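Local structure of glycolipid-binding domain-containing protein (Pseudomonas aeruginosa, 2H1T) at residues Leu78-Trp86 with Leu94-Ile103. The protein is of unknown function but probably binds glycolipids and may take part in their metabolism. Numbering follows the deposited sequence. Where two conformers were deposited one is given.
Sequences LLADGRGHW and LPAFDGCLDI
G84 and G99 bring the two backbones together, their CA atoms 4.1 Å apart, and two main-chain bonds fasten the segments: G99 N gives to G84 O at 2.8 Å, and L94 N reaches W86 O at 2.9 Å. The first donor belongs to the type II turn F97-C100. L101 reaches back with CD2 to sit against the backbone of G84.

W86 makes the largest single contribution. Its indole NE1 donates to C100 O at 2.7 Å, and the carbonyl oxygen lies only 10° out of the ring plane; this bond, with the packing on the ring, helps set the turn of the indole and satisfies NE1. F97 CB lies over the five-membered ring, 4.1 Å from its centroid, a CH-pi contact, while A80 CB, from the same segment as W86, packs on the opposite face, 3.5 Å above the ring plane. With CG anti to the carbonyl carbon (chi1 -66°), the indole extends past C100 O to I103, where W86 CH2 meets I103 CG1 at 3.7 Å. Further along, the branch tips of L78 and L94 touch, CD2 to CD1. One water ties W86 N, L94 O and D98 OD1 together. Within the 81-85 turn, D81 OD1 accepts from R83 N, closing an Asx turn, and from H85 N on the opposite face of the carboxylate; OD2 takes H85 ND1.

The contact thus links the hairpin between strands 72-80 and 86-88, at the edge of the six-stranded antiparallel sheet, to the chain entering strand 102-106 of the second sheet. W86 and I103 both rest on L60 of strand 60-69, W86 and F97 touch L132 of strand 126-135, and D102 forms a salt bridge with R118 of helix 113-119.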
loop_
_atom_site.group_PDB
_atom_site.type_symbol
_atom_site.label_atom_id
_atom_site.label_comp_id
_atom_site.label_asym_id
_atom_site.label_seq_id
_atom_site.Cartn_x
_atom_site.Cartn_y
_atom_site.Cartn_z
ATOM N N LEU A 78 4.273 10.701 -20.267
ATOM C CA LEU A 78 3.575 11.622 -21.164
ATOM C C LEU A 78 4.311 12.950 -21.248
ATOM O O LEU A 78 4.884 13.439 -20.254
ATOM C CB LEU A 78 2.133 11.873 -20.647
ATOM C CG LEU A 78 1.188 10.678 -20.621
ATOM C CD1 LEU A 78 -0.066 11.034 -19.910
ATOM C CD2 LEU A 78 0.897 10.180 -22.072
ATOM N N LEU A 79 4.378 13.465 -22.476
ATOM C CA LEU A 79 4.888 14.804 -22.731
ATOM C C LEU A 79 3.744 15.631 -23.331
ATOM O O LEU A 79 2.964 15.137 -24.119
ATOM C CB LEU A 79 6.120 14.791 -23.658
ATOM C CG LEU A 79 7.503 14.427 -23.069
ATOM C CD1 LEU A 79 8.560 14.222 -24.166
ATOM C CD2 LEU A 79 8.058 15.449 -22.063
ATOM N N ALA A 80 3.646 16.890 -22.920
ATOM C CA ALA A 80 2.649 17.823 -23.453
ATOM C C ALA A 80 3.355 19.128 -23.826
ATOM O O ALA A 80 4.244 19.570 -23.117
ATOM C CB ALA A 80 1.550 18.107 -22.440
ATOM N N ASP A 81 2.930 19.764 -24.916
ATOM C CA ASP A 81 3.587 21.020 -25.338
ATOM C C ASP A 81 3.115 22.296 -24.630
ATOM O O ASP A 81 3.661 23.383 -24.889
ATOM C CB ASP A 81 3.570 21.182 -26.864
ATOM C CG ASP A 81 2.197 21.422 -27.441
ATOM O OD1 ASP A 81 1.197 21.353 -26.722
ATOM O OD2 ASP A 81 2.138 21.747 -28.648
ATOM N N GLY A 82 2.142 22.159 -23.720
ATOM C CA GLY A 82 1.493 23.296 -23.054
ATOM C C GLY A 82 0.402 23.980 -23.889
ATOM O O GLY A 82 -0.215 24.978 -23.439
ATOM N N ARG A 83 0.199 23.486 -25.114
ATOM C CA ARG A 83 -0.790 24.046 -26.025
ATOM C C ARG A 83 -1.780 23.011 -26.518
ATOM O O ARG A 83 -2.461 23.254 -27.532
ATOM C CB ARG A 83 -0.085 24.710 -27.206
ATOM C CG ARG A 83 0.859 25.791 -26.778
ATOM C CD ARG A 83 1.706 26.276 -27.925
ATOM N NE ARG A 83 2.926 25.484 -27.977
ATOM C CZ ARG A 83 3.394 24.822 -29.042
ATOM N NH1 ARG A 83 2.772 24.840 -30.212
ATOM N NH2 ARG A 83 4.524 24.156 -28.931
ATOM N N GLY A 84 -1.867 21.875 -25.805
ATOM C CA GLY A 84 -2.880 20.853 -26.033
ATOM C C GLY A 84 -2.447 19.650 -26.880
ATOM O O GLY A 84 -3.302 18.867 -27.299
ATOM N N HIS A 85 -1.138 19.498 -27.116
ATOM C CA HIS A 85 -0.617 18.412 -27.967
ATOM C C HIS A 85 0.271 17.500 -27.158
ATOM O O HIS A 85 1.204 17.936 -26.493
ATOM C CB HIS A 85 0.128 18.958 -29.195
ATOM C CG HIS A 85 -0.619 20.051 -29.883
ATOM N ND1 HIS A 85 -0.316 21.384 -29.704
ATOM C CD2 HIS A 85 -1.697 20.014 -30.697
ATOM C CE1 HIS A 85 -1.172 22.122 -30.383
ATOM N NE2 HIS A 85 -2.009 21.315 -31.006
ATOM N N TRP A 86 -0.054 16.216 -27.210
ATOM C CA TRP A 86 0.579 15.235 -26.336
ATOM C C TRP A 86 1.367 14.226 -27.067
ATOM O O TRP A 86 1.088 13.897 -28.229
ATOM C CB TRP A 86 -0.493 14.514 -25.548
ATOM C CG TRP A 86 -1.205 15.449 -24.593
ATOM C CD1 TRP A 86 -2.106 16.427 -24.923
ATOM C CD2 TRP A 86 -1.013 15.531 -23.180
ATOM N NE1 TRP A 86 -2.526 17.068 -23.783
ATOM C CE2 TRP A 86 -1.848 16.559 -22.705
ATOM C CE3 TRP A 86 -0.211 14.841 -22.264
ATOM C CZ2 TRP A 86 -1.898 16.904 -21.358
ATOM C CZ3 TRP A 86 -0.296 15.164 -20.913
ATOM C CH2 TRP A 86 -1.130 16.192 -20.483
ATOM N N LEU A 94 -0.056 11.577 -29.600
ATOM C CA LEU A 94 -1.260 11.001 -29.028
ATOM C C LEU A 94 -2.428 11.936 -29.342
ATOM O O LEU A 94 -2.863 12.700 -28.468
ATOM C CB LEU A 94 -1.109 10.864 -27.520
ATOM C CG LEU A 94 0.015 9.924 -27.059
ATOM C CD1 LEU A 94 0.242 10.056 -25.568
ATOM C CD2 LEU A 94 -0.262 8.464 -27.394
ATOM N N PRO A 95 -2.953 11.872 -30.583
ATOM C CA PRO A 95 -4.003 12.815 -31.023
ATOM C C PRO A 95 -5.315 12.744 -30.226
ATOM O O PRO A 95 -6.059 13.740 -30.147
ATOM C CB PRO A 95 -4.222 12.440 -32.495
ATOM C CG PRO A 95 -3.741 11.026 -32.599
ATOM C CD PRO A 95 -2.605 10.909 -31.644
ATOM N N ALA A 96 -5.552 11.618 -29.564
ATOM C CA ALA A 96 -6.787 11.421 -28.847
ATOM C C ALA A 96 -6.868 12.348 -27.650
ATOM O O ALA A 96 -7.921 12.467 -27.054
ATOM C CB ALA A 96 -6.944 9.957 -28.402
ATOM N N PHE A 97 -5.753 12.987 -27.292
ATOM C CA PHE A 97 -5.723 13.867 -26.119
ATOM C C PHE A 97 -5.677 15.331 -26.540
ATOM O O PHE A 97 -5.564 16.235 -25.706
ATOM C CB PHE A 97 -4.522 13.544 -25.222
ATOM C CG PHE A 97 -4.444 12.105 -24.802
ATOM C CD1 PHE A 97 -5.590 11.298 -24.739
ATOM C CD2 PHE A 97 -3.242 11.555 -24.419
ATOM C CE1 PHE A 97 -5.496 9.972 -24.346
ATOM C CE2 PHE A 97 -3.165 10.216 -24.010
ATOM C CZ PHE A 97 -4.280 9.440 -23.993
ATOM N N ASP A 98 -5.779 15.573 -27.843
ATOM C CA ASP A 98 -5.716 16.940 -28.341
ATOM C C ASP A 98 -6.614 17.872 -27.540
ATOM O O ASP A 98 -7.757 17.534 -27.265
ATOM C CB ASP A 98 -6.120 16.972 -29.818
ATOM C CG ASP A 98 -4.988 16.564 -30.766
ATOM O OD1 ASP A 98 -3.799 16.425 -30.371
ATOM O OD2 ASP A 98 -5.307 16.416 -31.957
ATOM N N GLY A 99 -6.099 19.037 -27.158
ATOM C CA GLY A 99 -6.873 20.034 -26.398
ATOM C C GLY A 99 -6.768 19.943 -24.894
ATOM O O GLY A 99 -7.139 20.872 -24.199
ATOM N N CYS A 100 -6.279 18.828 -24.360
ATOM C CA CYS A 100 -6.100 18.749 -22.911
ATOM C C CYS A 100 -4.888 19.555 -22.493
ATOM O O CYS A 100 -3.808 19.354 -23.016
ATOM C CB CYS A 100 -5.880 17.288 -22.460
ATOM S SG CYS A 100 -7.320 16.269 -22.659
ATOM N N LEU A 101 -5.075 20.482 -21.561
ATOM C CA LEU A 101 -3.967 21.266 -20.991
ATOM C C LEU A 101 -3.539 20.805 -19.576
ATOM O O LEU A 101 -2.415 21.125 -19.138
ATOM C CB LEU A 101 -4.388 22.742 -20.886
ATOM C CG LEU A 101 -4.813 23.421 -22.197
ATOM C CD1 LEU A 101 -5.204 24.874 -21.946
ATOM C CD2 LEU A 101 -3.737 23.324 -23.219
ATOM N N ASP A 102 -4.459 20.134 -18.854
ATOM C CA ASP A 102 -4.258 19.731 -17.463
ATOM C C ASP A 102 -4.491 18.216 -17.351
ATOM O O ASP A 102 -5.276 17.622 -18.120
ATOM C CB ASP A 102 -5.187 20.460 -16.497
ATOM C CG ASP A 102 -5.315 21.915 -16.806
ATOM O OD1 ASP A 102 -4.335 22.698 -16.585
ATOM O OD2 ASP A 102 -6.396 22.271 -17.316
ATOM N N ILE A 103 -3.800 17.621 -16.401
ATOM C CA ILE A 103 -4.006 16.229 -16.016
ATOM C C ILE A 103 -4.873 16.218 -14.740
ATOM O O ILE A 103 -4.801 17.136 -13.923
ATOM C CB ILE A 103 -2.648 15.498 -15.787
ATOM C CG1 ILE A 103 -2.078 15.028 -17.119
ATOM C CG2 ILE A 103 -2.783 14.256 -14.931
ATOM C CD1 ILE A 103 -0.767 14.200 -16.968
HETATM O O HOH W 1 -0.771 20.675 -23.469
HETATM O O HOH W 2 -2.419 15.318 -28.296
#